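Local coordinates for Serine/threonine-protein kinase Tel1 (Chaetomium thermophilum, PDB 6SKY) that probably phosphorylates serine and threonine residues followed by glutamine, using ATP, to activate checkpoint signalling after DNA damage, at residues G2753-L2758 with K2908-T2913; T2824-R2829 with L2914-T2919. All blocks are in the same frame, centred on the assembly; numbering follows the deposited sequence.

Interaction 1 of 2, residues G2753-L2758 with K2908-T2913; sequences GHVLGL and KKLSKT
Val-2755 and Lys-2909 bring the two backbones nearest, CA to CA 6.2 Å, where the C-terminal end of helix 2732-2755 faces the loop after helix 2898-2908. The helix closes with a Schellman motif. Gly-2757, with positive phi, is its C-prime residue. Leu-2758 N bonds to Gly-2753 O at 2.7 Å, and Gly-2757 N bonds to His-2754 O at 3.2 Å.

Lys-2909 makes the largest share of the contact. Its chain is extended beyond CG and runs past the His-2754 ring to the helix end. Its NZ donates to His-2754 O over 3.1 Å, with a C=O...donor angle of 169°, so the ammonium sits almost straight out from the carbonyl. His-2754 O is therefore gripped by two donors, one from the Schellman turn and one from the lysine. On the way, Lys-2909 CD lies over one face of the His-2754 ring, toward its rim, in a CH-pi contact 4.3 Å from the centroid. With chi1 at 162°, His-2754 CG lies beside its own carbonyl carbon, which lets ring and carbonyl flank the same lysine. Next to this, Val-2755 CG2 meets Leu-2910 CD2 at 3.9 Å, the two side chains crossing at about a right angle. Leu-2828 of helix 2816-2828 packs on both.

Lys-2909 NZ also forms a salt bridge with Glu-2785, which in turn is backbone-bonded to Gly-2757. The lysine thus joins the helix end to the chain six residues beyond the magnesium ligand Asp-2779. A positive charge at a helix C-terminus probably suits the partial negative charge there. It might also disfavour protonation of His-2754, whose ND1 is 4.6 Å from Lys-2909 NZ, although Glu-2785 would offset part of the lysine charge.

Interaction 2 of 2, residues T2824-R2829 with L2914-T2919; sequences TLDALR and LSVMAT
Arg-2829 reaches Leu-2914 by a bent route: chi1 of 51° sets CG between its backbone N and carbonyl carbon, and the chain bends again at chi3. Val-2916 points one methyl at each of two partners. With chi1 at -174°, Val-2916 CG1 lies beside its own carbonyl carbon and meets Leu-2825, while CG2 lies beside the backbone N and meets Arg-2829.

The guanidinium uses its edge for Leu-2914 O. Arg-2829 NH2 donates to Leu-2914 O at 3.0 Å with an N-H...acceptor angle of 158°. Arg-2829 NH1 adds a weak bond to Leu-2914 O at 3.4 Å. The acceptor lies near the guanidinium plane, and Val-2916 CG2 covers one face, 3.8 Å from Arg-2829 NH2. Edge bonding and face packing together should limit rotation of the group.

Leu-2825 CD2 fits between Val-2916 CG1 at 3.8 Å and Thr-2919 CG2 at 3.9 Å. Asp-2826 contributes its CB, which touches Val-2916 CG2. Thr-2919 turns its hydroxyl back to the first turn of its own helix: OG1 donates to Ser-2915 O at 2.6 Å. That oxygen also accepts from Thr-2919 N, the two donors arriving on opposite faces of its plane. Ser-2915 is the N-cap, its OG weakly bonded to Ala-2918 N.

The start of helix 2916-2927, in the FATC domain, thereby packs on helix 2816-2828 of the kinase domain. Met-2751 of helix 2732-2755 also touches Leu-2825, and Arg-2260 of the second subunit packs on Leu-2914.

Interactions 1 and 2 have centres about 9 Å apart. Residues 2908-2913 run straight into 2914-2919, so one continuous piece of chain leading into the FATC helix makes both contacts on the kinase domain. The two also touch directly: Ser-2911 O lies 3.2 Å from Arg-2829 NH1, and Lys-2912 CE lies 3.3 Å from Arg-2829 O. Neither contact lies at the nucleotide or magnesium site. Interaction 1 is nearer to it in sequence, since 2753-2758 leads on to His-2762, His-2764 and Asn-2765, which line the nucleotide pocket or bind magnesium. Both border the second subunit: interaction 2 by packing, and interaction 1 through a long, weak ion pair of Lys-2908 with Glu-2310 of that subunit.

Interaction 1 of 2, residues G2753-L2758 with K2908-T2913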
loop_
_atom_site.group_PDB
_atom_site.type_symbol
_atom_site.label_atom_id
_atom_site.label_comp_id
_atom_site.label_asym_id
_atom_site.label_seq_id
_atom_site.Cartn_x
_atom_site.Cartn_y
_atom_site.Cartn_z
ATOM N N GLY A 2753 -9.327 -25.322 5.429
ATOM C CA GLY A 2753 -10.047 -26.319 4.677
ATOM C C GLY A 2753 -10.673 -25.815 3.407
ATOM O O GLY A 2753 -10.990 -26.619 2.533
ATOM N N HIS A 2754 -10.890 -24.510 3.284
ATOM C CA HIS A 2754 -11.212 -23.959 1.976
ATOM C C HIS A 2754 -10.011 -24.044 1.044
ATOM O O HIS A 2754 -10.132 -24.487 -0.099
ATOM C CB HIS A 2754 -11.685 -22.517 2.110
ATOM C CG HIS A 2754 -11.637 -21.746 0.831
ATOM N ND1 HIS A 2754 -12.449 -22.035 -0.242
ATOM C CD2 HIS A 2754 -10.864 -20.703 0.448
ATOM C CE1 HIS A 2754 -12.181 -21.202 -1.228
ATOM N NE2 HIS A 2754 -11.222 -20.385 -0.836
ATOM N N VAL A 2755 -8.836 -23.636 1.523
ATOM C CA VAL A 2755 -7.657 -23.612 0.661
ATOM C C VAL A 2755 -7.287 -25.005 0.172
ATOM O O VAL A 2755 -6.775 -25.157 -0.940
ATOM C CB VAL A 2755 -6.490 -22.935 1.399
ATOM C CG1 VAL A 2755 -5.176 -23.280 0.764
ATOM C CG2 VAL A 2755 -6.677 -21.447 1.393
ATOM N N LEU A 2756 -7.550 -26.043 0.961
ATOM C CA LEU A 2756 -7.198 -27.405 0.584
ATOM C C LEU A 2756 -8.399 -28.247 0.191
ATOM O O LEU A 2756 -8.283 -29.467 0.127
ATOM C CB LEU A 2756 -6.442 -28.099 1.714
ATOM C CG LEU A 2756 -5.112 -27.486 2.135
ATOM C CD1 LEU A 2756 -4.524 -28.255 3.280
ATOM C CD2 LEU A 2756 -4.148 -27.457 0.984
ATOM N N GLY A 2757 -9.545 -27.636 -0.068
ATOM C CA GLY A 2757 -10.676 -28.371 -0.583
ATOM C C GLY A 2757 -11.288 -29.369 0.361
ATOM O O GLY A 2757 -11.993 -30.270 -0.087
ATOM N N LEU A 2758 -11.062 -29.222 1.659
ATOM C CA LEU A 2758 -11.497 -30.217 2.628
ATOM C C LEU A 2758 -13.008 -30.386 2.612
ATOM O O LEU A 2758 -13.756 -29.414 2.706
ATOM C CB LEU A 2758 -11.023 -29.811 4.015
ATOM C CG LEU A 2758 -11.428 -30.671 5.201
ATOM C CD1 LEU A 2758 -10.814 -32.035 5.074
ATOM C CD2 LEU A 2758 -10.999 -30.009 6.481
ATOM N N LYS A 2908 -4.550 -21.276 -7.314
ATOM C CA LYS A 2908 -5.381 -20.139 -7.673
ATOM C C LYS A 2908 -6.317 -19.706 -6.556
ATOM O O LYS A 2908 -6.862 -18.603 -6.622
ATOM C CB LYS A 2908 -6.190 -20.438 -8.933
ATOM C CG LYS A 2908 -7.513 -21.100 -8.689
ATOM C CD LYS A 2908 -8.117 -21.570 -9.997
ATOM C CE LYS A 2908 -9.270 -22.530 -9.755
ATOM N NZ LYS A 2908 -9.660 -23.264 -10.990
ATOM N N LYS A 2909 -6.524 -20.534 -5.534
ATOM C CA LYS A 2909 -7.181 -20.042 -4.332
ATOM C C LYS A 2909 -6.276 -19.176 -3.472
ATOM O O LYS A 2909 -6.764 -18.541 -2.538
ATOM C CB LYS A 2909 -7.696 -21.198 -3.484
ATOM C CG LYS A 2909 -8.973 -21.806 -3.965
ATOM C CD LYS A 2909 -9.263 -23.049 -3.198
ATOM C CE LYS A 2909 -10.463 -23.742 -3.736
ATOM N NZ LYS A 2909 -10.617 -25.061 -3.106
ATOM N N LEU A 2910 -4.976 -19.144 -3.748
ATOM C CA LEU A 2910 -4.023 -18.353 -2.985
ATOM C C LEU A 2910 -3.500 -17.169 -3.780
ATOM O O LEU A 2910 -2.417 -16.660 -3.486
ATOM C CB LEU A 2910 -2.856 -19.221 -2.525
ATOM C CG LEU A 2910 -3.095 -20.299 -1.479
ATOM C CD1 LEU A 2910 -1.827 -21.054 -1.237
ATOM C CD2 LEU A 2910 -3.575 -19.678 -0.202
ATOM N N SER A 2911 -4.244 -16.725 -4.781
ATOM C CA SER A 2911 -3.811 -15.647 -5.648
ATOM C C SER A 2911 -4.240 -14.313 -5.070
ATOM O O SER A 2911 -5.344 -14.183 -4.546
ATOM C CB SER A 2911 -4.397 -15.819 -7.043
ATOM O OG SER A 2911 -5.806 -15.887 -6.973
ATOM N N LYS A 2912 -3.369 -13.318 -5.193
ATOM C CA LYS A 2912 -3.580 -12.013 -4.593
ATOM C C LYS A 2912 -4.385 -11.076 -5.477
ATOM O O LYS A 2912 -4.295 -9.857 -5.312
ATOM C CB LYS A 2912 -2.239 -11.383 -4.242
ATOM C CG LYS A 2912 -1.364 -12.277 -3.419
ATOM C CD LYS A 2912 -0.351 -11.482 -2.647
ATOM C CE LYS A 2912 0.375 -12.360 -1.663
ATOM N NZ LYS A 2912 1.186 -11.571 -0.702
ATOM N N THR A 2913 -5.182 -11.616 -6.397
ATOM C CA THR A 2913 -5.966 -10.781 -7.298
ATOM C C THR A 2913 -7.030 -9.996 -6.541
ATOM O O THR A 2913 -7.074 -8.764 -6.614
ATOM C CB THR A 2913 -6.595 -11.647 -8.382
ATOM O OG1 THR A 2913 -5.563 -12.167 -9.224
ATOM C CG2 THR A 2913 -7.553 -10.839 -9.215
#

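Interaction 2 of 2, residues T2824-R2829 with L2914-T2919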
loop_
_atom_site.group_PDB
_atom_site.type_symbol
_atom_site.label_atom_id
_atom_site.label_comp_id
_atom_site.label_asym_id
_atom_site.label_seq_id
_atom_site.Cartn_x
_atom_site.Cartn_y
_atom_site.Cartn_z
ATOM N N THR A 2824 -5.961 -15.403 8.900
ATOM C CA THR A 2824 -5.526 -16.711 8.434
ATOM C C THR A 2824 -5.282 -16.703 6.937
ATOM O O THR A 2824 -4.238 -17.159 6.469
ATOM C CB THR A 2824 -6.563 -17.772 8.789
ATOM O OG1 THR A 2824 -6.907 -17.666 10.168
ATOM C CG2 THR A 2824 -6.019 -19.143 8.533
ATOM N N LEU A 2825 -6.245 -16.205 6.162
ATOM C CA LEU A 2825 -6.099 -16.224 4.712
ATOM C C LEU A 2825 -4.959 -15.330 4.256
ATOM O O LEU A 2825 -4.240 -15.667 3.312
ATOM C CB LEU A 2825 -7.400 -15.801 4.050
ATOM C CG LEU A 2825 -7.371 -15.821 2.532
ATOM C CD1 LEU A 2825 -7.156 -17.225 2.044
ATOM C CD2 LEU A 2825 -8.646 -15.255 1.982
ATOM N N ASP A 2826 -4.768 -14.196 4.918
ATOM C CA ASP A 2826 -3.672 -13.314 4.568
ATOM C C ASP A 2826 -2.329 -13.966 4.837
ATOM O O ASP A 2826 -1.395 -13.810 4.050
ATOM C CB ASP A 2826 -3.800 -12.015 5.345
ATOM C CG ASP A 2826 -2.881 -10.948 4.837
ATOM O OD1 ASP A 2826 -2.333 -11.112 3.727
ATOM O OD2 ASP A 2826 -2.703 -9.939 5.546
ATOM N N ALA A 2827 -2.201 -14.694 5.946
ATOM C CA ALA A 2827 -0.956 -15.405 6.202
ATOM C C ALA A 2827 -0.772 -16.583 5.262
ATOM O O ALA A 2827 0.360 -16.956 4.959
ATOM C CB ALA A 2827 -0.905 -15.882 7.647
ATOM N N LEU A 2828 -1.860 -17.192 4.802
ATOM C CA LEU A 2828 -1.732 -18.336 3.908
ATOM C C LEU A 2828 -1.282 -17.913 2.525
ATOM O O LEU A 2828 -0.430 -18.567 1.924
ATOM C CB LEU A 2828 -3.046 -19.101 3.812
ATOM C CG LEU A 2828 -3.366 -20.101 4.911
ATOM C CD1 LEU A 2828 -4.630 -20.843 4.586
ATOM C CD2 LEU A 2828 -2.221 -21.054 5.093
ATOM N N ARG A 2829 -1.850 -16.842 1.985
ATOM C CA ARG A 2829 -1.418 -16.447 0.653
ATOM C C ARG A 2829 -0.090 -15.709 0.658
ATOM O O ARG A 2829 0.405 -15.365 -0.413
ATOM C CB ARG A 2829 -2.490 -15.608 -0.046
ATOM C CG ARG A 2829 -2.996 -14.469 0.741
ATOM C CD ARG A 2829 -3.600 -13.407 -0.133
ATOM N NE ARG A 2829 -4.881 -13.780 -0.703
ATOM C CZ ARG A 2829 -5.690 -12.915 -1.298
ATOM N NH1 ARG A 2829 -6.843 -13.314 -1.803
ATOM N NH2 ARG A 2829 -5.338 -11.647 -1.381
ATOM N N LEU A 2914 -7.904 -10.691 -5.816
ATOM C CA LEU A 2914 -8.851 -10.029 -4.936
ATOM C C LEU A 2914 -8.194 -9.699 -3.605
ATOM O O LEU A 2914 -7.130 -10.209 -3.263
ATOM C CB LEU A 2914 -10.069 -10.901 -4.685
ATOM C CG LEU A 2914 -11.292 -10.786 -5.574
ATOM C CD1 LEU A 2914 -10.983 -11.345 -6.931
ATOM C CD2 LEU A 2914 -12.428 -11.537 -4.934
ATOM N N SER A 2915 -8.844 -8.836 -2.839
ATOM C CA SER A 2915 -8.359 -8.575 -1.501
ATOM C C SER A 2915 -8.840 -9.666 -0.555
ATOM O O SER A 2915 -9.701 -10.479 -0.889
ATOM C CB SER A 2915 -8.810 -7.202 -1.021
ATOM O OG SER A 2915 -10.211 -7.070 -1.108
ATOM N N VAL A 2916 -8.253 -9.695 0.637
ATOM C CA VAL A 2916 -8.652 -10.702 1.608
ATOM C C VAL A 2916 -10.061 -10.426 2.107
ATOM O O VAL A 2916 -10.849 -11.352 2.314
ATOM C CB VAL A 2916 -7.639 -10.764 2.761
ATOM C CG1 VAL A 2916 -7.969 -11.892 3.660
ATOM C CG2 VAL A 2916 -6.265 -10.958 2.226
ATOM N N MET A 2917 -10.407 -9.154 2.287
ATOM C CA MET A 2917 -11.748 -8.792 2.730
ATOM C C MET A 2917 -12.806 -9.287 1.757
ATOM O O MET A 2917 -13.797 -9.898 2.162
ATOM C CB MET A 2917 -11.847 -7.280 2.895
ATOM C CG MET A 2917 -13.192 -6.812 3.406
ATOM S SD MET A 2917 -13.618 -5.114 2.982
ATOM C CE MET A 2917 -13.739 -5.226 1.206
ATOM N N ALA A 2918 -12.615 -9.030 0.465
ATOM C CA ALA A 2918 -13.603 -9.429 -0.527
ATOM C C ALA A 2918 -13.696 -10.942 -0.648
ATOM O O ALA A 2918 -14.790 -11.495 -0.805
ATOM C CB ALA A 2918 -13.258 -8.810 -1.873
ATOM N N THR A 2919 -12.558 -11.628 -0.570
ATOM C CA THR A 2919 -12.556 -13.083 -0.641
ATOM C C THR A 2919 -13.313 -13.694 0.525
ATOM O O THR A 2919 -14.142 -14.590 0.340
ATOM C CB THR A 2919 -11.124 -13.596 -0.665
ATOM O OG1 THR A 2919 -10.374 -12.853 -1.624
ATOM C CG2 THR A 2919 -11.107 -15.041 -1.047
#